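Local coordinates for protein polysaccharide deacetylase (Streptococcus pyogenes, PDB 6DQ3) that removes N-acetyl groups from the linkage unit of streptococcal cell-wall rhamnopolysaccharides, as a zinc-binding deacetylase of carbohydrate esterase family 4, at residues P10-H15 with I213-N218; H15-M20 with L74-S79. All blocks are in the same frame, centred on the assembly; numbering follows the deposited sequence.

Contact 1: residues P10-H15 with I213-N218. With ACT (acetate ion), chain C.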
loop_
_atom_site.group_PDB
_atom_site.type_symbol
_atom_site.label_atom_id
_atom_site.label_comp_id
_atom_site.label_asym_id
_atom_site.label_seq_id
_atom_site.Cartn_x
_atom_site.Cartn_y
_atom_site.Cartn_z
ATOM N N PRO A 10 -8.832 8.801 -0.590
ATOM C CA PRO A 10 -8.212 8.294 0.641
ATOM C C PRO A 10 -7.384 7.050 0.351
ATOM O O PRO A 10 -7.874 6.081 -0.235
ATOM C CB PRO A 10 -9.407 7.983 1.551
ATOM C CG PRO A 10 -10.540 7.714 0.602
ATOM C CD PRO A 10 -10.295 8.596 -0.611
ATOM N N ILE A 11 -6.121 7.094 0.745
ATOM C CA ILE A 11 -5.191 5.986 0.569
ATOM C C ILE A 11 -4.845 5.493 1.967
ATOM O O ILE A 11 -4.037 6.108 2.668
ATOM C CB ILE A 11 -3.932 6.400 -0.197
ATOM C CG1 ILE A 11 -4.279 6.988 -1.566
ATOM C CG2 ILE A 11 -2.997 5.205 -0.357
ATOM C CD1 ILE A 11 -3.081 7.616 -2.247
ATOM N N LEU A 12 -5.460 4.390 2.383
ATOM C CA LEU A 12 -5.256 3.882 3.729
ATOM C C LEU A 12 -3.946 3.114 3.806
ATOM O O LEU A 12 -3.618 2.322 2.918
ATOM C CB LEU A 12 -6.421 2.984 4.144
ATOM C CG LEU A 12 -7.812 3.619 4.055
ATOM C CD1 LEU A 12 -8.857 2.668 4.643
ATOM C CD2 LEU A 12 -7.860 4.972 4.736
ATOM N N MET A 13 -3.196 3.364 4.873
ATOM C CA MET A 13 -1.916 2.707 5.101
ATOM C C MET A 13 -2.052 1.772 6.296
ATOM O O MET A 13 -2.103 2.225 7.445
ATOM C CB MET A 13 -0.798 3.720 5.336
ATOM C CG MET A 13 0.530 3.063 5.704
ATOM S SD MET A 13 1.895 4.221 5.895
ATOM C CE MET A 13 1.245 5.322 7.142
ATOM N N TYR A 14 -2.100 0.476 6.009
ATOM C CA TYR A 14 -2.063 -0.596 6.993
ATOM C C TYR A 14 -0.655 -1.181 7.067
ATOM O O TYR A 14 0.133 -1.080 6.127
ATOM C CB TYR A 14 -3.037 -1.724 6.619
ATOM C CG TYR A 14 -4.506 -1.415 6.761
ATOM C CD1 TYR A 14 -5.223 -0.884 5.703
ATOM C CD2 TYR A 14 -5.181 -1.679 7.943
ATOM C CE1 TYR A 14 -6.568 -0.603 5.821
ATOM C CE2 TYR A 14 -6.524 -1.407 8.073
ATOM C CZ TYR A 14 -7.215 -0.867 7.010
ATOM O OH TYR A 14 -8.554 -0.595 7.136
ATOM N N HIS A 15 -0.353 -1.825 8.194
ATOM C CA HIS A 15 0.864 -2.615 8.314
ATOM C C HIS A 15 0.466 -3.975 8.874
ATOM O O HIS A 15 -0.024 -4.834 8.128
ATOM C CB HIS A 15 1.901 -1.897 9.175
ATOM C CG HIS A 15 2.693 -0.877 8.411
ATOM N ND1 HIS A 15 2.188 0.363 8.084
ATOM C CD2 HIS A 15 3.940 -0.927 7.886
ATOM C CE1 HIS A 15 3.097 1.042 7.405
ATOM N NE2 HIS A 15 4.172 0.285 7.275
ATOM N N ILE A 213 -3.349 7.815 4.756
ATOM C CA ILE A 213 -4.041 7.877 6.039
ATOM C C ILE A 213 -3.560 6.691 6.861
ATOM O O ILE A 213 -3.809 5.536 6.497
ATOM C CB ILE A 213 -5.567 7.850 5.864
ATOM C CG1 ILE A 213 -6.042 9.110 5.140
ATOM C CG2 ILE A 213 -6.250 7.687 7.218
ATOM C CD1 ILE A 213 -7.438 8.982 4.543
ATOM N N ARG A 214 -2.863 6.964 7.963
ATOM C CA ARG A 214 -2.361 5.894 8.814
ATOM C C ARG A 214 -3.516 5.288 9.603
ATOM O O ARG A 214 -4.300 6.010 10.230
ATOM C CB ARG A 214 -1.283 6.411 9.767
ATOM C CG ARG A 214 -0.667 5.311 10.636
ATOM C CD ARG A 214 0.339 5.847 11.646
ATOM N NE ARG A 214 1.523 6.438 11.024
ATOM C CZ ARG A 214 2.547 5.740 10.541
ATOM N NH1 ARG A 214 2.537 4.415 10.587
ATOM N NH2 ARG A 214 3.581 6.370 10.001
ATOM N N ILE A 215 -3.621 3.964 9.568
ATOM C CA ILE A 215 -4.649 3.257 10.325
ATOM C C ILE A 215 -4.145 3.055 11.748
ATOM O O ILE A 215 -3.143 2.369 11.972
ATOM C CB ILE A 215 -5.002 1.916 9.667
ATOM C CG1 ILE A 215 -5.499 2.136 8.238
ATOM C CG2 ILE A 215 -6.038 1.179 10.507
ATOM C CD1 ILE A 215 -6.741 3.000 8.130
ATOM N N LEU A 216 -4.817 3.662 12.697
ATOM C CA LEU A 216 -4.474 3.496 14.099
ATOM C C LEU A 216 -5.228 2.303 14.681
ATOM O O LEU A 216 -6.324 1.973 14.220
ATOM C CB LEU A 216 -4.828 4.756 14.879
ATOM C CG LEU A 216 -4.156 6.040 14.384
ATOM C CD1 LEU A 216 -4.767 7.262 15.045
ATOM C CD2 LEU A 216 -2.658 5.977 14.648
ATOM N N PRO A 217 -4.665 1.617 15.681
ATOM C CA PRO A 217 -5.394 0.470 16.255
ATOM C C PRO A 217 -6.634 0.874 17.030
ATOM O O PRO A 217 -7.553 0.058 17.176
ATOM C CB PRO A 217 -4.359 -0.201 17.171
ATOM C CG PRO A 217 -3.033 0.334 16.736
ATOM C CD PRO A 217 -3.292 1.723 16.207
ATOM N N ASN A 218 -6.684 2.102 17.545
ATOM C CA ASN A 218 -7.842 2.598 18.280
ATOM C C ASN A 218 -8.932 3.140 17.363
ATOM O O ASN A 218 -9.912 3.704 17.859
ATOM C CB ASN A 218 -7.406 3.690 19.268
ATOM C CG ASN A 218 -6.689 4.856 18.589
ATOM O OD1 ASN A 218 -6.978 5.206 17.444
ATOM N ND2 ASN A 218 -5.745 5.463 19.302
HETATM C C ACT C . 7.063 1.759 5.446
HETATM O O ACT C . 6.388 0.749 5.730
HETATM O OXT ACT C . 8.295 1.793 5.267
HETATM C CH3 ACT C . 6.329 2.994 5.297
#
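A methyl group sits squarely over a guanidinium: Met13 CE lies above the centre of the flat Arg214 group, 3.7 Å from Arg214 CZ. The two side chains run alongside one another from neighbouring strands, both leaving the same face of the sheet. Met13 is extended through its first two torsions and then bends at SD (chi3 57°), while Arg214 bends at its own third torsion (-65°), which turns a flat face of the guanidinium to the methyl.

Beneath this pair the strands are joined in parallel. Ile213 N gives a bond of 2.8 Å to Ile11 O, and Met13 N one of equal length to Ile213 O. A third follows beyond the last bridged pair, from Ile215 N to Met13 O at 3.1 Å, so the pairing continues into the loop.

The other face of the sheet carries Leu12 and Ile213 side by side, Leu12 CD2 lying 3.8 Å from Ile213 CB. Next to them Ile215 reaches across to Tyr14: its CG1 stands 3.6 Å from the ring centroid and only 7° off the normal, a CH-pi contact, and its CG2 lies on the same side of the ring, over the rim at Tyr14 CE2. Phe76 stacks on Tyr14 and Phe37 meets it edge-to-face, while Tyr14 OH is bonded to Gln40 of helix 34-46. Helix 221-228 covers Pro10, Leu12, Ile213 and Ile215.

Backbone bonds thus fix the register, and the side chains add apolar packing on one face and, on the other, a methyl laid on the Arg214 guanidinium, a dispersion contact that uses none of its N-H groups.

Contact 2: residues H15-M20 with L74-S79. With ZN (zinc ion), chain F; ZN (zinc ion), chain D; ACT (acetate ion), chain C.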
loop_
_atom_site.group_PDB
_atom_site.type_symbol
_atom_site.label_atom_id
_atom_site.label_comp_id
_atom_site.label_asym_id
_atom_site.label_seq_id
_atom_site.Cartn_x
_atom_site.Cartn_y
_atom_site.Cartn_z
ATOM N N HIS A 15 -0.353 -1.825 8.194
ATOM C CA HIS A 15 0.864 -2.615 8.314
ATOM C C HIS A 15 0.466 -3.975 8.874
ATOM O O HIS A 15 -0.024 -4.834 8.128
ATOM C CB HIS A 15 1.901 -1.897 9.175
ATOM C CG HIS A 15 2.693 -0.877 8.411
ATOM N ND1 HIS A 15 2.188 0.363 8.084
ATOM C CD2 HIS A 15 3.940 -0.927 7.886
ATOM C CE1 HIS A 15 3.097 1.042 7.405
ATOM N NE2 HIS A 15 4.172 0.285 7.275
ATOM N N ALA A 16 0.610 -4.161 10.179
ATOM C CA ALA A 16 0.325 -5.455 10.791
ATOM C C ALA A 16 -1.156 -5.622 11.100
ATOM O O ALA A 16 -1.794 -4.721 11.649
ATOM C CB ALA A 16 1.130 -5.621 12.076
ATOM N N ILE A 17 -1.697 -6.791 10.766
ATOM C CA ILE A 17 -3.048 -7.169 11.167
ATOM C C ILE A 17 -2.982 -8.613 11.648
ATOM O O ILE A 17 -2.879 -9.538 10.834
ATOM C CB ILE A 17 -4.079 -7.029 10.035
ATOM C CG1 ILE A 17 -4.055 -5.593 9.504
ATOM C CG2 ILE A 17 -5.465 -7.389 10.537
ATOM C CD1 ILE A 17 -5.056 -5.307 8.401
ATOM N N HIS A 18 -3.035 -8.812 12.959
ATOM C CA HIS A 18 -3.069 -10.166 13.500
ATOM C C HIS A 18 -3.370 -10.091 14.986
ATOM O O HIS A 18 -3.319 -9.022 15.601
ATOM C CB HIS A 18 -1.759 -10.929 13.228
ATOM C CG HIS A 18 -0.520 -10.253 13.734
ATOM N ND1 HIS A 18 0.279 -9.466 12.932
ATOM C CD2 HIS A 18 0.088 -10.293 14.944
ATOM C CE1 HIS A 18 1.308 -9.026 13.634
ATOM N NE2 HIS A 18 1.217 -9.513 14.858
ATOM N N VAL A 19 -3.724 -11.248 15.551
ATOM C CA VAL A 19 -3.905 -11.347 16.988
ATOM C C VAL A 19 -2.555 -11.167 17.668
ATOM O O VAL A 19 -1.549 -11.753 17.250
ATOM C CB VAL A 19 -4.539 -12.697 17.358
ATOM C CG1 VAL A 19 -4.545 -12.849 18.870
ATOM C CG2 VAL A 19 -5.940 -12.804 16.796
ATOM N N MET A 20 -2.528 -10.359 18.723
ATOM C CA MET A 20 -1.268 -10.015 19.364
ATOM C C MET A 20 -0.711 -11.188 20.167
ATOM O O MET A 20 -1.450 -12.013 20.711
ATOM C CB MET A 20 -1.451 -8.806 20.286
ATOM C CG MET A 20 -1.479 -7.464 19.584
ATOM S SD MET A 20 -1.537 -6.103 20.776
ATOM C CE MET A 20 -3.295 -6.018 21.122
ATOM N N LEU A 74 -6.662 0.757 -0.661
ATOM C CA LEU A 74 -6.157 0.051 0.508
ATOM C C LEU A 74 -4.728 -0.394 0.229
ATOM O O LEU A 74 -4.494 -1.175 -0.704
ATOM C CB LEU A 74 -7.023 -1.165 0.835
ATOM C CG LEU A 74 -8.529 -1.005 1.026
ATOM C CD1 LEU A 74 -9.138 -2.368 1.363
ATOM C CD2 LEU A 74 -8.823 0.014 2.092
ATOM N N THR A 75 -3.778 0.089 1.033
ATOM C CA THR A 75 -2.374 -0.261 0.860
ATOM C C THR A 75 -1.795 -0.860 2.135
ATOM O O THR A 75 -2.126 -0.435 3.246
ATOM C CB THR A 75 -1.520 0.954 0.440
ATOM O OG1 THR A 75 -1.387 1.880 1.527
ATOM C CG2 THR A 75 -2.145 1.664 -0.758
ATOM N N PHE A 76 -0.912 -1.841 1.951
ATOM C CA PHE A 76 -0.217 -2.536 3.028
ATOM C C PHE A 76 1.267 -2.543 2.697
ATOM O O PHE A 76 1.652 -2.976 1.607
ATOM C CB PHE A 76 -0.696 -3.991 3.174
ATOM C CG PHE A 76 -2.099 -4.138 3.698
ATOM C CD1 PHE A 76 -3.186 -3.761 2.932
ATOM C CD2 PHE A 76 -2.326 -4.686 4.951
ATOM C CE1 PHE A 76 -4.472 -3.908 3.414
ATOM C CE2 PHE A 76 -3.609 -4.833 5.436
ATOM C CZ PHE A 76 -4.681 -4.443 4.668
ATOM N N ASP A 77 2.104 -2.114 3.634
ATOM C CA ASP A 77 3.542 -2.121 3.406
ATOM C C ASP A 77 4.205 -3.351 4.023
ATOM O O ASP A 77 3.672 -3.982 4.943
ATOM C CB ASP A 77 4.200 -0.855 3.976
ATOM C CG ASP A 77 3.627 0.423 3.396
ATOM O OD1 ASP A 77 3.068 0.383 2.283
ATOM O OD2 ASP A 77 3.748 1.477 4.054
ATOM N N ASP A 78 5.376 -3.693 3.461
ATOM C CA ASP A 78 6.380 -4.588 4.044
ATOM C C ASP A 78 6.130 -6.066 3.767
ATOM O O ASP A 78 6.867 -6.928 4.266
ATOM C CB ASP A 78 6.480 -4.349 5.557
ATOM C CG ASP A 78 7.062 -2.993 5.907
ATOM O OD1 ASP A 78 7.577 -2.328 4.997
ATOM O OD2 ASP A 78 6.986 -2.579 7.085
ATOM N N SER A 79 5.128 -6.363 2.955
ATOM C CA SER A 79 4.847 -7.707 2.455
ATOM C C SER A 79 5.021 -8.762 3.547
ATOM O O SER A 79 5.752 -9.743 3.396
ATOM C CB SER A 79 5.723 -8.021 1.238
ATOM O OG SER A 79 7.068 -7.625 1.452
HETATM ZN ZN ZN F . 3.005 -9.681 16.004
HETATM ZN ZN ZN D . 8.371 -0.427 4.997
HETATM C C ACT C . 7.063 1.759 5.446
HETATM O O ACT C . 6.388 0.749 5.730
HETATM O OXT ACT C . 8.295 1.793 5.267
HETATM C CH3 ACT C . 6.329 2.994 5.297
HETATM O O HOH W 1 8.569 -0.495 7.369
#
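The zinc site of this deacetylase is built where the end of strand 71-77 faces the loop that leaves strand 8-14. Asp78 OD1 binds the zinc ion at 2.1 Å, and His133 and His137 complete the protein ligands, the Asp-His-His set of family 4 carbohydrate esterases. An acetate, probably from the crystallisation liquor, binds the same zinc ion through both oxygens, and a water that is also a zinc ligand donates to Asp78 OD2.

His15 approaches from the loop. Its NE2-H points at acetate O with a nearly straight bond of 2.7 Å (167°), close to the plane of the imidazole. The first torsion (-83°) sets the ring beside its own backbone N, from where it reaches toward the two aspartates. Asp78 OD2 lies at the ring edge, 3.6 Å from His15 CD2, whereas Asp77 OD2 comes in obliquely, 3.4 Å from His15 CE1, with its carboxylate perpendicular to the ring. The angle is too poor for a hydrogen bond from His15 NE2 to Asp77 OD2. That oxygen is instead in a salt bridge with Arg212, and Asn101 bonds Asp77 OD1, so both oxygens are held by residues of strands 210-214 and 98-102.

Farther along, Ile17 CD1 presses on the edge of the Phe76 ring, 3.3 Å from Phe76 CE2, the two side chains crossing at about a right angle. His18 turns to a different zinc ion, which its NE2 binds at 2.1 Å.

Helix 81-93 packs against both Ile17, through Val86, and Phe76, through Ala87, while strand 98-102 flanks strand 71-77 on its far side from strand 8-14.

Both contacts are largely buried and use strand 8-14 or the loop continuing from it, but on different sides: contact 1 pairs the strand with 210-214, while contact 2 sets the following loop against the end of 71-77. Strands 8-14 and 71-77 are themselves neighbours, joined by a probable hydrogen bond from Tyr14 N to Thr75 O, and Tyr14 CB packs on Phe76 CE2 at 3.4 Å. The chemistry changes from the strand to the loop after it: backbone pairing, apolar packing and a methyl-guanidinium contact in contact 1, zinc, carboxylates and imidazole beside one apolar pair in contact 2. His15, shared by segments 10-15 and 15-20, makes no contact with 213-218 and bonds the zinc-bound acetate.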